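Local coordinates for putative O-methyltransferase (Klebsiella pneumoniae subsp. pneumoniae, PDB 3TFW), which probably transfers a methyl group from S-adenosylmethionine to an oxygen atom of an acceptor molecule, at residues V15-I20 / V211-W216; A64-E69 / E133-D138; L91-A96 / Q115-R120; L165-N170 / D217-A222. All blocks are in the same frame, centred on the assembly; numbering follows the deposited sequence.

Interaction 1: residues V15-I20 / V211-W216; sequences VDNYLI and VGTKGW
Asp16 reaches out from its helix to the loop of residues 211-216 and takes the backbone N-H of Thr213 on OD2, with Thr213 N to Asp16 OD2 at 3.0 Å. The bond is nearly straight at the hydrogen, 165°, yet the donor stands well above the carboxylate plane, 52° out of it. At chi1 -108°, off the staggered positions, the Asp16 carboxylate faces the loop. Its other oxygen turns to a water: OD1 of Asp16 lies 2.8 Å from that water, which also comes within 2.8 Å of Val211 O, and Gln209 of the second subunit donates to the same OD1. Both carboxylate oxygens are thus engaged in a buried setting. Gly212 presses its CA to 3.4 Å from Asp16 OD2. Thr213 brings CG2, anti to its own carbonyl carbon, to 3.8 Å from Asp16 CB; Asn17, at the exposed side, adds a looser touch through OD1 to Thr213 CG2. A type I turn from Gly212 to Gly215 folds the loop back. The contact pins the hairpin loop between strands 203-211 and 217-224 to helix 8-23, with Asn50 of helix 49-62 against Asp16, and at Val211 the sheet continues into the second subunit.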
loop_
_atom_site.group_PDB
_atom_site.type_symbol
_atom_site.label_atom_id
_atom_site.label_comp_id
_atom_site.label_asym_id
_atom_site.label_seq_id
_atom_site.Cartn_x
_atom_site.Cartn_y
_atom_site.Cartn_z
ATOM N N VAL A 15 -13.543 -7.593 -10.491
ATOM C CA VAL A 15 -12.942 -6.280 -10.244
ATOM C C VAL A 15 -11.431 -6.324 -10.477
ATOM O O VAL A 15 -10.888 -5.454 -11.165
ATOM C CB VAL A 15 -13.289 -5.737 -8.832
ATOM C CG1 VAL A 15 -12.549 -4.434 -8.560
ATOM C CG2 VAL A 15 -14.791 -5.511 -8.711
ATOM N N ASP A 16 -10.769 -7.344 -9.925
ATOM C CA ASP A 16 -9.329 -7.551 -10.172
ATOM C C ASP A 16 -9.022 -7.643 -11.666
ATOM O O ASP A 16 -8.106 -6.980 -12.152
ATOM C CB ASP A 16 -8.796 -8.785 -9.425
ATOM C CG ASP A 16 -7.883 -8.429 -8.237
ATOM O OD1 ASP A 16 -7.915 -7.280 -7.725
ATOM O OD2 ASP A 16 -7.126 -9.320 -7.803
ATOM N N ASN A 17 -9.802 -8.445 -12.396
ATOM C CA ASN A 17 -9.622 -8.585 -13.845
ATOM C C ASN A 17 -9.696 -7.254 -14.577
ATOM O O ASN A 17 -8.844 -6.961 -15.410
ATOM C CB ASN A 17 -10.634 -9.568 -14.450
ATOM C CG ASN A 17 -10.459 -10.987 -13.940
ATOM O OD1 ASN A 17 -9.367 -11.390 -13.529
ATOM N ND2 ASN A 17 -11.546 -11.760 -13.967
ATOM N N TYR A 18 -10.718 -6.455 -14.263
ATOM C CA TYR A 18 -10.843 -5.110 -14.816
ATOM C C TYR A 18 -9.633 -4.238 -14.475
ATOM O O TYR A 18 -9.002 -3.670 -15.362
ATOM C CB TYR A 18 -12.126 -4.435 -14.322
ATOM C CG TYR A 18 -12.262 -2.989 -14.759
ATOM C CD1 TYR A 18 -12.492 -2.662 -16.093
ATOM C CD2 TYR A 18 -12.159 -1.947 -13.833
ATOM C CE1 TYR A 18 -12.615 -1.335 -16.499
ATOM C CE2 TYR A 18 -12.285 -0.624 -14.227
ATOM C CZ TYR A 18 -12.515 -0.325 -15.558
ATOM O OH TYR A 18 -12.639 0.985 -15.952
ATOM N N LEU A 19 -9.324 -4.139 -13.185
ATOM C CA LEU A 19 -8.255 -3.257 -12.717
ATOM C C LEU A 19 -6.902 -3.629 -13.322
ATOM O O LEU A 19 -6.175 -2.759 -13.815
ATOM C CB LEU A 19 -8.189 -3.250 -11.185
ATOM C CG LEU A 19 -9.347 -2.548 -10.473
ATOM C CD1 LEU A 19 -9.282 -2.767 -8.983
ATOM C CD2 LEU A 19 -9.361 -1.058 -10.804
ATOM N N ILE A 20 -6.583 -4.921 -13.299
ATOM C CA ILE A 20 -5.297 -5.412 -13.814
ATOM C C ILE A 20 -5.147 -5.196 -15.329
ATOM O O ILE A 20 -4.119 -4.699 -15.785
ATOM C CB ILE A 20 -5.043 -6.887 -13.381
ATOM C CG1 ILE A 20 -4.775 -6.936 -11.868
ATOM C CG2 ILE A 20 -3.884 -7.520 -14.173
ATOM C CD1 ILE A 20 -4.989 -8.280 -11.234
ATOM N N VAL A 211 -8.771 -7.990 -0.807
ATOM C CA VAL A 211 -9.468 -9.049 -1.550
ATOM C C VAL A 211 -9.082 -8.978 -3.015
ATOM O O VAL A 211 -8.418 -8.032 -3.444
ATOM C CB VAL A 211 -11.016 -9.004 -1.360
ATOM C CG1 VAL A 211 -11.390 -9.380 0.063
ATOM C CG2 VAL A 211 -11.581 -7.656 -1.768
ATOM N N GLY A 212 -9.496 -9.973 -3.796
ATOM C CA GLY A 212 -9.116 -10.040 -5.200
ATOM C C GLY A 212 -9.082 -11.500 -5.623
ATOM O O GLY A 212 -9.621 -12.350 -4.922
ATOM N N THR A 213 -8.418 -11.796 -6.738
ATOM C CA THR A 213 -8.369 -13.186 -7.262
ATOM C C THR A 213 -7.772 -14.205 -6.290
ATOM O O THR A 213 -8.038 -15.407 -6.399
ATOM C CB THR A 213 -7.631 -13.293 -8.617
ATOM O OG1 THR A 213 -6.289 -12.802 -8.479
ATOM C CG2 THR A 213 -8.356 -12.506 -9.691
ATOM N N LYS A 214 -6.981 -13.726 -5.330
ATOM C CA LYS A 214 -6.340 -14.603 -4.357
ATOM C C LYS A 214 -7.139 -14.723 -3.071
ATOM O O LYS A 214 -6.667 -15.301 -2.095
ATOM C CB LYS A 214 -4.905 -14.141 -4.064
ATOM C CG LYS A 214 -4.010 -14.058 -5.305
ATOM C CD LYS A 214 -3.799 -15.434 -5.959
ATOM C CE LYS A 214 -3.013 -16.392 -5.043
ATOM N NZ LYS A 214 -3.077 -17.837 -5.466
ATOM N N GLY A 215 -8.359 -14.194 -3.080
ATOM C CA GLY A 215 -9.251 -14.326 -1.947
ATOM C C GLY A 215 -8.999 -13.278 -0.880
ATOM O O GLY A 215 -8.356 -12.269 -1.142
ATOM N N TRP A 216 -9.504 -13.532 0.320
ATOM C CA TRP A 216 -9.378 -12.603 1.440
ATOM C C TRP A 216 -8.080 -12.814 2.219
ATOM O O TRP A 216 -7.833 -13.896 2.757
ATOM C CB TRP A 216 -10.582 -12.743 2.353
ATOM C CG TRP A 216 -10.535 -11.948 3.625
ATOM C CD1 TRP A 216 -10.104 -10.651 3.787
ATOM C CD2 TRP A 216 -10.980 -12.387 4.908
ATOM N NE1 TRP A 216 -10.237 -10.279 5.105
ATOM C CE2 TRP A 216 -10.779 -11.321 5.809
ATOM C CE3 TRP A 216 -11.534 -13.586 5.386
ATOM C CZ2 TRP A 216 -11.106 -11.417 7.166
ATOM C CZ3 TRP A 216 -11.848 -13.686 6.732
ATOM C CH2 TRP A 216 -11.641 -12.598 7.608
HETATM O O HOH W 1 -6.963 -6.398 -5.190
#

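Interaction 2: residues A64-E69 / E133-D138; sequences AKRILE and ECPAFD
Phe137 and Leu68 form the tight, buried part of this contact: Leu68 CB sits over the middle of the ring face, 3.6 Å from the centroid of Phe137 and only 7° off the normal, a CH-pi contact. The ring's edge points at the backbone where Arg66 meets Ile67, and Phe137 CD1 comes to 3.4 Å from Ile67 C. Next to it Asp138 binds the start of the strand through its backbone and its side chain. Asp138 N donates to Arg66 O at 2.8 Å, while OD2 of Asp138 accepts from Lys65 N at 2.9 Å and from Arg66 N at 3.1 Å, the two donors coming from opposite faces of the carboxylate plane. With chi1 at -58° the carboxylate swings back to these amides, and its other oxygen, OD1, makes a salt bridge with Arg161. The outer side is looser. Here the extended Arg66 lays its guanidinium over Pro135, whose CG is 3.7 Å from Arg66 CZ, and a water links Arg66 NH1 to Pro135 O over the face of Phe137 turned from Leu68. The contact joins the start of strand 66-70 to the loop leading into 139-142, central parallel neighbours in the Rossmann-like sheet of class I methyltransferases.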
loop_
_atom_site.group_PDB
_atom_site.type_symbol
_atom_site.label_atom_id
_atom_site.label_comp_id
_atom_site.label_asym_id
_atom_site.label_seq_id
_atom_site.Cartn_x
_atom_site.Cartn_y
_atom_site.Cartn_z
ATOM N N ALA A 64 15.380 1.471 -3.214
ATOM C CA ALA A 64 16.147 0.354 -2.667
ATOM C C ALA A 64 17.328 -0.026 -3.552
ATOM O O ALA A 64 17.217 -0.054 -4.786
ATOM C CB ALA A 64 15.237 -0.864 -2.435
ATOM N N LYS A 65 18.459 -0.285 -2.908
ATOM C CA LYS A 65 19.618 -0.900 -3.548
ATOM C C LYS A 65 19.878 -2.264 -2.924
ATOM O O LYS A 65 20.617 -3.074 -3.489
ATOM C CB LYS A 65 20.879 -0.024 -3.397
ATOM C CG LYS A 65 20.832 1.297 -4.147
ATOM C CD LYS A 65 22.241 1.816 -4.425
ATOM C CE LYS A 65 22.207 3.066 -5.298
ATOM N NZ LYS A 65 23.575 3.664 -5.425
ATOM N N ARG A 66 19.285 -2.506 -1.750
ATOM C CA ARG A 66 19.454 -3.757 -1.019
ATOM C C ARG A 66 18.092 -4.248 -0.561
ATOM O O ARG A 66 17.390 -3.554 0.158
ATOM C CB ARG A 66 20.390 -3.586 0.186
ATOM C CG ARG A 66 21.838 -3.283 -0.214
ATOM C CD ARG A 66 22.740 -2.913 0.944
ATOM N NE ARG A 66 24.103 -2.745 0.439
ATOM C CZ ARG A 66 24.982 -3.740 0.290
ATOM N NH1 ARG A 66 24.664 -4.974 0.652
ATOM N NH2 ARG A 66 26.193 -3.491 -0.199
ATOM N N ILE A 67 17.721 -5.436 -1.015
ATOM C CA ILE A 67 16.431 -6.031 -0.659
ATOM C C ILE A 67 16.664 -7.406 -0.038
ATOM O O ILE A 67 17.515 -8.170 -0.508
ATOM C CB ILE A 67 15.495 -6.154 -1.896
ATOM C CG1 ILE A 67 15.246 -4.767 -2.514
ATOM C CG2 ILE A 67 14.150 -6.824 -1.498
ATOM C CD1 ILE A 67 14.502 -4.791 -3.869
ATOM N N LEU A 68 15.904 -7.711 1.016
ATOM C CA LEU A 68 15.861 -9.058 1.581
ATOM C C LEU A 68 14.463 -9.654 1.406
ATOM O O LEU A 68 13.466 -9.032 1.765
ATOM C CB LEU A 68 16.245 -9.041 3.068
ATOM C CG LEU A 68 16.047 -10.327 3.900
ATOM C CD1 LEU A 68 16.896 -11.495 3.382
ATOM C CD2 LEU A 68 16.369 -10.081 5.386
ATOM N N GLU A 69 14.400 -10.862 0.861
ATOM C CA GLU A 69 13.132 -11.570 0.731
ATOM C C GLU A 69 13.204 -12.908 1.467
ATOM O O GLU A 69 14.067 -13.733 1.190
ATOM C CB GLU A 69 12.809 -11.812 -0.742
ATOM C CG GLU A 69 11.533 -12.605 -0.971
ATOM C CD GLU A 69 11.271 -12.902 -2.436
ATOM O OE1 GLU A 69 12.235 -13.170 -3.186
ATOM O OE2 GLU A 69 10.089 -12.893 -2.826
ATOM N N GLU A 133 28.424 -9.070 9.404
ATOM C CA GLU A 133 28.396 -7.596 9.342
ATOM C C GLU A 133 27.889 -7.053 7.993
ATOM O O GLU A 133 28.514 -6.196 7.365
ATOM C CB GLU A 133 29.758 -6.988 9.748
ATOM C CG GLU A 133 30.995 -7.705 9.189
ATOM C CD GLU A 133 32.322 -7.104 9.691
ATOM O OE1 GLU A 133 33.122 -7.848 10.312
ATOM O OE2 GLU A 133 32.562 -5.893 9.460
ATOM N N CYS A 134 26.727 -7.559 7.582
ATOM C CA CYS A 134 26.022 -7.166 6.362
ATOM C C CYS A 134 25.470 -5.743 6.517
ATOM O O CYS A 134 24.953 -5.409 7.585
ATOM C CB CYS A 134 24.853 -8.146 6.170
ATOM S SG CYS A 134 24.039 -8.153 4.589
ATOM N N PRO A 135 25.585 -4.896 5.468
ATOM C CA PRO A 135 24.894 -3.605 5.489
ATOM C C PRO A 135 23.382 -3.787 5.639
ATOM O O PRO A 135 22.843 -4.825 5.236
ATOM C CB PRO A 135 25.178 -3.035 4.100
ATOM C CG PRO A 135 26.486 -3.637 3.719
ATOM C CD PRO A 135 26.452 -5.030 4.280
ATOM N N ALA A 136 22.709 -2.791 6.204
ATOM C CA ALA A 136 21.239 -2.805 6.297
ATOM C C ALA A 136 20.557 -2.958 4.934
ATOM O O ALA A 136 21.071 -2.496 3.914
ATOM C CB ALA A 136 20.747 -1.535 6.996
ATOM N N PHE A 137 19.397 -3.615 4.921
ATOM C CA PHE A 137 18.556 -3.677 3.726
ATOM C C PHE A 137 17.581 -2.496 3.708
ATOM O O PHE A 137 17.174 -2.000 4.758
ATOM C CB PHE A 137 17.764 -4.983 3.681
ATOM C CG PHE A 137 18.623 -6.206 3.556
ATOM C CD1 PHE A 137 19.017 -6.672 2.304
ATOM C CD2 PHE A 137 19.014 -6.905 4.689
ATOM C CE1 PHE A 137 19.813 -7.821 2.185
ATOM C CE2 PHE A 137 19.809 -8.043 4.580
ATOM C CZ PHE A 137 20.209 -8.496 3.329
ATOM N N ASP A 138 17.187 -2.071 2.512
ATOM C CA ASP A 138 16.278 -0.928 2.351
ATOM C C ASP A 138 14.819 -1.351 2.363
ATOM O O ASP A 138 13.913 -0.569 2.723
ATOM C CB ASP A 138 16.583 -0.217 1.038
ATOM C CG ASP A 138 18.008 0.265 0.965
ATOM O OD1 ASP A 138 18.449 0.915 1.929
ATOM O OD2 ASP A 138 18.698 -0.037 -0.039
HETATM O O HOH W 2 22.411 -5.873 2.656
#

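Interaction 3: residues L91-A96 / Q115-R120; sequences LLTLEA and QRVTLR
Leu91 begins the backbone ladder between these strands: its N donates to Arg116 O, and its O accepts from Thr118 N at 2.8 Å. Thr93 repeats the pattern, giving its N to Thr118 O and taking Arg120 N on its O at 3.0 Å. The last rung, from Glu95 N to Arg120 O, is longer at 3.3 Å. The same carbonyl oxygens also receive CA-H...O contacts, as from Val117 CA to Leu91 O. The strands run parallel, 22° apart, as the two arms of a right-handed beta-alpha-beta crossover whose helix is 98-110, in the half of a Rossmann-like fold that in class I methyltransferases usually receives S-adenosylmethionine. Apolar contacts fall on both faces. On one, Thr93 CG2 lies 3.8 Å from Val117 CG1 and 3.9 Å from Leu119 CD1. On the other, the Leu92 side chain lies across the extended Arg120 chain, CD1 3.9 Å from Arg120 CG, while Leu94 CD2 runs beside Arg120 CB. The polar ends of Thr93 and Glu95 lead away from strand 117-121. The Thr93 hydroxyl stands anti to N, chi1 -174°, leaving CG2 to meet Val117; OG1 bonds with Thr72 and Glu69. Glu95 bends at chi2, 53°, so that its carboxylate takes the backbone N-H groups of Leu73 and Asp97.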
loop_
_atom_site.group_PDB
_atom_site.type_symbol
_atom_site.label_atom_id
_atom_site.label_comp_id
_atom_site.label_asym_id
_atom_site.label_seq_id
_atom_site.Cartn_x
_atom_site.Cartn_y
_atom_site.Cartn_z
ATOM N N LEU A 91 19.403 -8.229 -4.395
ATOM C CA LEU A 91 18.280 -8.807 -3.683
ATOM C C LEU A 91 18.699 -10.183 -3.180
ATOM O O LEU A 91 19.067 -11.074 -3.965
ATOM C CB LEU A 91 17.037 -8.907 -4.582
ATOM C CG LEU A 91 15.710 -9.235 -3.879
ATOM C CD1 LEU A 91 14.541 -8.851 -4.783
ATOM C CD2 LEU A 91 15.617 -10.712 -3.480
ATOM N N LEU A 92 18.669 -10.346 -1.867
ATOM C CA LEU A 92 18.982 -11.637 -1.258
ATOM C C LEU A 92 17.657 -12.338 -0.983
ATOM O O LEU A 92 16.788 -11.775 -0.325
ATOM C CB LEU A 92 19.761 -11.450 0.053
ATOM C CG LEU A 92 19.970 -12.721 0.884
ATOM C CD1 LEU A 92 20.863 -13.719 0.146
ATOM C CD2 LEU A 92 20.548 -12.416 2.269
ATOM N N THR A 93 17.488 -13.549 -1.505
ATOM C CA THR A 93 16.234 -14.265 -1.284
ATOM C C THR A 93 16.513 -15.642 -0.694
ATOM O O THR A 93 17.453 -16.332 -1.101
ATOM C CB THR A 93 15.320 -14.321 -2.548
ATOM O OG1 THR A 93 14.053 -14.925 -2.214
ATOM C CG2 THR A 93 15.975 -15.115 -3.675
ATOM N N LEU A 94 15.698 -16.023 0.283
ATOM C CA LEU A 94 15.932 -17.235 1.062
ATOM C C LEU A 94 14.843 -18.262 0.822
ATOM O O LEU A 94 13.652 -17.951 0.930
ATOM C CB LEU A 94 15.998 -16.888 2.556
ATOM C CG LEU A 94 16.901 -15.708 2.923
ATOM C CD1 LEU A 94 16.857 -15.446 4.458
ATOM C CD2 LEU A 94 18.329 -15.961 2.444
ATOM N N GLU A 95 15.261 -19.483 0.484
ATOM C CA GLU A 95 14.342 -20.577 0.200
ATOM C C GLU A 95 14.858 -21.866 0.827
ATOM O O GLU A 95 16.008 -22.255 0.603
ATOM C CB GLU A 95 14.162 -20.755 -1.309
ATOM C CG GLU A 95 13.191 -21.906 -1.701
ATOM C CD GLU A 95 11.843 -21.794 -1.020
ATOM O OE1 GLU A 95 11.190 -20.742 -1.169
ATOM O OE2 GLU A 95 11.432 -22.762 -0.333
ATOM N N ALA A 96 14.005 -22.515 1.617
ATOM C CA ALA A 96 14.372 -23.767 2.303
ATOM C C ALA A 96 14.202 -25.012 1.429
ATOM O O ALA A 96 14.943 -25.998 1.576
ATOM C CB ALA A 96 13.571 -23.914 3.593
ATOM N N GLN A 115 21.794 -11.848 -12.057
ATOM C CA GLN A 115 23.001 -11.143 -11.620
ATOM C C GLN A 115 22.739 -10.274 -10.379
ATOM O O GLN A 115 23.614 -10.134 -9.526
ATOM C CB GLN A 115 23.618 -10.315 -12.766
ATOM C CG GLN A 115 24.910 -9.580 -12.389
ATOM C CD GLN A 115 25.655 -8.976 -13.580
ATOM O OE1 GLN A 115 25.045 -8.432 -14.514
ATOM N NE2 GLN A 115 26.986 -9.054 -13.539
ATOM N N ARG A 116 21.533 -9.720 -10.277
ATOM C CA ARG A 116 21.139 -8.871 -9.141
ATOM C C ARG A 116 20.683 -9.686 -7.922
ATOM O O ARG A 116 20.803 -9.240 -6.769
ATOM C CB ARG A 116 20.022 -7.925 -9.569
ATOM C CG ARG A 116 20.535 -6.663 -10.241
ATOM C CD ARG A 116 19.414 -5.905 -10.884
ATOM N NE ARG A 116 19.106 -6.444 -12.203
ATOM C CZ ARG A 116 18.080 -6.058 -12.951
ATOM N NH1 ARG A 116 17.244 -5.122 -12.511
ATOM N NH2 ARG A 116 17.899 -6.608 -14.145
ATOM N N VAL A 117 20.159 -10.876 -8.190
ATOM C CA VAL A 117 19.589 -11.719 -7.145
ATOM C C VAL A 117 20.567 -12.773 -6.674
ATOM O O VAL A 117 21.210 -13.449 -7.486
ATOM C CB VAL A 117 18.275 -12.396 -7.589
ATOM C CG1 VAL A 117 17.733 -13.290 -6.478
ATOM C CG2 VAL A 117 17.238 -11.338 -7.994
ATOM N N THR A 118 20.670 -12.900 -5.354
ATOM C CA THR A 118 21.394 -13.997 -4.740
ATOM C C THR A 118 20.389 -14.897 -4.020
ATOM O O THR A 118 19.659 -14.450 -3.121
ATOM C CB THR A 118 22.493 -13.495 -3.769
ATOM O OG1 THR A 118 23.455 -12.713 -4.496
ATOM C CG2 THR A 118 23.216 -14.671 -3.108
ATOM N N LEU A 119 20.335 -16.154 -4.455
ATOM C CA LEU A 119 19.420 -17.131 -3.888
ATOM C C LEU A 119 20.196 -18.052 -2.953
ATOM O O LEU A 119 21.097 -18.778 -3.386
ATOM C CB LEU A 119 18.719 -17.916 -5.011
ATOM C CG LEU A 119 17.843 -19.139 -4.687
ATOM C CD1 LEU A 119 16.895 -18.869 -3.544
ATOM C CD2 LEU A 119 17.062 -19.586 -5.913
ATOM N N ARG A 120 19.850 -18.002 -1.672
ATOM C CA ARG A 120 20.479 -18.857 -0.665
ATOM C C ARG A 120 19.505 -19.920 -0.194
ATOM O O ARG A 120 18.523 -19.626 0.490
ATOM C CB ARG A 120 21.005 -18.034 0.517
ATOM C CG ARG A 120 22.312 -17.304 0.208
ATOM C CD ARG A 120 23.087 -16.902 1.469
ATOM N NE ARG A 120 24.147 -15.958 1.109
ATOM C CZ ARG A 120 25.052 -15.453 1.942
ATOM N NH1 ARG A 120 25.063 -15.786 3.225
ATOM N NH2 ARG A 120 25.965 -14.609 1.480
#

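Interaction 4: residues L165-N170 / D217-A222; sequences LIIGDN and DGFTLA
The antiparallel end of the methyltransferase sheet begins here, where strand 165-169, the last of the parallel set, meets strand 217-224 of the closing hairpin. Within this contact Leu165 and Ile167 share Leu221 CD1 as a common neighbour: it lies 3.5 Å from Ile167 CG1 and 3.8 Å from Leu165 CD2. Leu221, its CG anti to N (chi1 -158°), runs beside Ile167 and lies across Leu165; this apolar face is covered by helix 49-62, with Phe54 of the second subunit also against Leu221. Ile166 and Ala222 form a hydrogen-bonded pair, with Ile166 N to Ala222 O at 2.9 Å; Gly168 and Thr220 form the next, with Thr220 N to Gly168 O at 2.8 Å. The Thr220 hydroxyl lies against the backbone of Gly168, OG1 3.4 Å from Gly168 CA. Helix 185-199 packs on Thr220 from this face. Further along, Phe219 CB lies 3.6 Å from Asp169 OD1, the ring and carboxylate planes being nearly perpendicular at 81°, and the ring meets Phe54 of the same chain. A water joins the two strands at their Thr220 face, donating to Ile166 O at 2.8 Å and lying 2.8 Å from Thr220 OG1.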
loop_
_atom_site.group_PDB
_atom_site.type_symbol
_atom_site.label_atom_id
_atom_site.label_comp_id
_atom_site.label_asym_id
_atom_site.label_seq_id
_atom_site.Cartn_x
_atom_site.Cartn_y
_atom_site.Cartn_z
ATOM N N LEU A 165 11.752 -0.300 4.935
ATOM C CA LEU A 165 10.375 -0.746 4.930
ATOM C C LEU A 165 10.336 -2.258 5.078
ATOM O O LEU A 165 10.997 -2.982 4.324
ATOM C CB LEU A 165 9.698 -0.305 3.631
ATOM C CG LEU A 165 8.175 -0.392 3.569
ATOM C CD1 LEU A 165 7.528 0.592 4.550
ATOM C CD2 LEU A 165 7.745 -0.076 2.149
ATOM N N ILE A 166 9.558 -2.729 6.051
ATOM C CA ILE A 166 9.370 -4.147 6.278
ATOM C C ILE A 166 7.932 -4.529 5.899
ATOM O O ILE A 166 6.973 -3.938 6.402
ATOM C CB ILE A 166 9.644 -4.509 7.759
ATOM C CG1 ILE A 166 11.062 -4.061 8.167
ATOM C CG2 ILE A 166 9.441 -6.017 8.005
ATOM C CD1 ILE A 166 11.389 -4.219 9.660
ATOM N N ILE A 167 7.787 -5.505 5.008
ATOM C CA ILE A 167 6.455 -5.971 4.592
ATOM C C ILE A 167 6.246 -7.398 5.067
ATOM O O ILE A 167 7.110 -8.262 4.835
ATOM C CB ILE A 167 6.293 -5.935 3.048
ATOM C CG1 ILE A 167 6.670 -4.564 2.497
ATOM C CG2 ILE A 167 4.870 -6.342 2.635
ATOM C CD1 ILE A 167 7.267 -4.627 1.101
ATOM N N GLY A 168 5.112 -7.652 5.731
ATOM C CA GLY A 168 4.746 -9.007 6.140
ATOM C C GLY A 168 3.483 -9.465 5.429
ATOM O O GLY A 168 2.404 -8.925 5.688
ATOM N N ASP A 169 3.603 -10.450 4.540
ATOM C CA ASP A 169 2.440 -10.878 3.725
ATOM C C ASP A 169 1.682 -12.022 4.390
ATOM O O ASP A 169 2.233 -12.760 5.226
ATOM C CB ASP A 169 2.859 -11.276 2.296
ATOM C CG ASP A 169 1.784 -10.961 1.227
ATOM O OD1 ASP A 169 0.717 -10.374 1.529
ATOM O OD2 ASP A 169 2.014 -11.313 0.046
ATOM N N ASN A 170 0.400 -12.147 4.033
ATOM C CA ASN A 170 -0.421 -13.292 4.428
ATOM C C ASN A 170 -0.646 -13.410 5.933
ATOM O O ASN A 170 -0.425 -14.473 6.527
ATOM C CB ASN A 170 0.166 -14.586 3.835
ATOM C CG ASN A 170 0.381 -14.486 2.336
ATOM O OD1 ASN A 170 1.512 -14.538 1.854
ATOM N ND2 ASN A 170 -0.707 -14.304 1.588
ATOM N N ASP A 217 -7.257 -11.770 2.280
ATOM C CA ASP A 217 -6.015 -11.843 3.043
ATOM C C ASP A 217 -5.589 -10.446 3.474
ATOM O O ASP A 217 -6.413 -9.515 3.563
ATOM C CB ASP A 217 -4.912 -12.541 2.221
ATOM C CG ASP A 217 -3.916 -13.329 3.094
ATOM O OD1 ASP A 217 -3.756 -13.027 4.294
ATOM O OD2 ASP A 217 -3.267 -14.260 2.564
ATOM N N GLY A 218 -4.310 -10.291 3.791
ATOM C CA GLY A 218 -3.834 -8.989 4.232
ATOM C C GLY A 218 -2.343 -8.980 4.476
ATOM O O GLY A 218 -1.702 -10.037 4.501
ATOM N N PHE A 219 -1.806 -7.779 4.677
ATOM C CA PHE A 219 -0.374 -7.601 4.857
ATOM C C PHE A 219 -0.064 -6.477 5.851
ATOM O O PHE A 219 -0.869 -5.570 6.048
ATOM C CB PHE A 219 0.313 -7.349 3.506
ATOM C CG PHE A 219 -0.016 -6.011 2.874
ATOM C CD1 PHE A 219 0.810 -4.904 3.075
ATOM C CD2 PHE A 219 -1.131 -5.865 2.049
ATOM C CE1 PHE A 219 0.512 -3.666 2.488
ATOM C CE2 PHE A 219 -1.435 -4.628 1.455
ATOM C CZ PHE A 219 -0.623 -3.536 1.670
ATOM N N THR A 220 1.104 -6.556 6.476
ATOM C CA THR A 220 1.591 -5.461 7.310
ATOM C C THR A 220 2.642 -4.655 6.569
ATOM O O THR A 220 3.328 -5.165 5.674
ATOM C CB THR A 220 2.174 -5.976 8.636
ATOM O OG1 THR A 220 3.288 -6.842 8.377
ATOM C CG2 THR A 220 1.121 -6.739 9.406
ATOM N N LEU A 221 2.760 -3.389 6.951
ATOM C CA LEU A 221 3.746 -2.492 6.390
ATOM C C LEU A 221 4.294 -1.707 7.568
ATOM O O LEU A 221 3.511 -1.116 8.321
ATOM C CB LEU A 221 3.059 -1.569 5.398
ATOM C CG LEU A 221 3.833 -0.861 4.288
ATOM C CD1 LEU A 221 4.594 -1.834 3.413
ATOM C CD2 LEU A 221 2.821 -0.094 3.428
ATOM N N ALA A 222 5.618 -1.728 7.752
ATOM C CA ALA A 222 6.240 -1.070 8.910
ATOM C C ALA A 222 7.445 -0.259 8.446
ATOM O O ALA A 222 8.252 -0.747 7.649
ATOM C CB ALA A 222 6.660 -2.104 9.970
HETATM O O HOH W 3 5.480 -5.135 8.456
#

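Overall arrangement
Interactions 2, 3 and 4 all lie on one seven-stranded mixed sheet, while interaction 1 holds the loop at its hairpin end to the N-terminal helix. Across the sheet, interaction 3 joins the edge strand 117-121 to 90-95, interaction 2 the neighbouring strand 66-70 to the approach of 139-142, and interaction 4 165-169 to 217-224. Centres of interactions 2 and 3 are about 12 Å apart, bridged by Glu69 and Thr93; Asp138 and Leu165 connect interactions 2 and 4. Along the chain interaction 3 nests inside 2, which precedes 4, and interaction 1 encloses 2 and 3 but crosses 4. Interactions 1 and 4 touch the second subunit: both the loop and the 165-169/217-224 pair lie at the subunit interface.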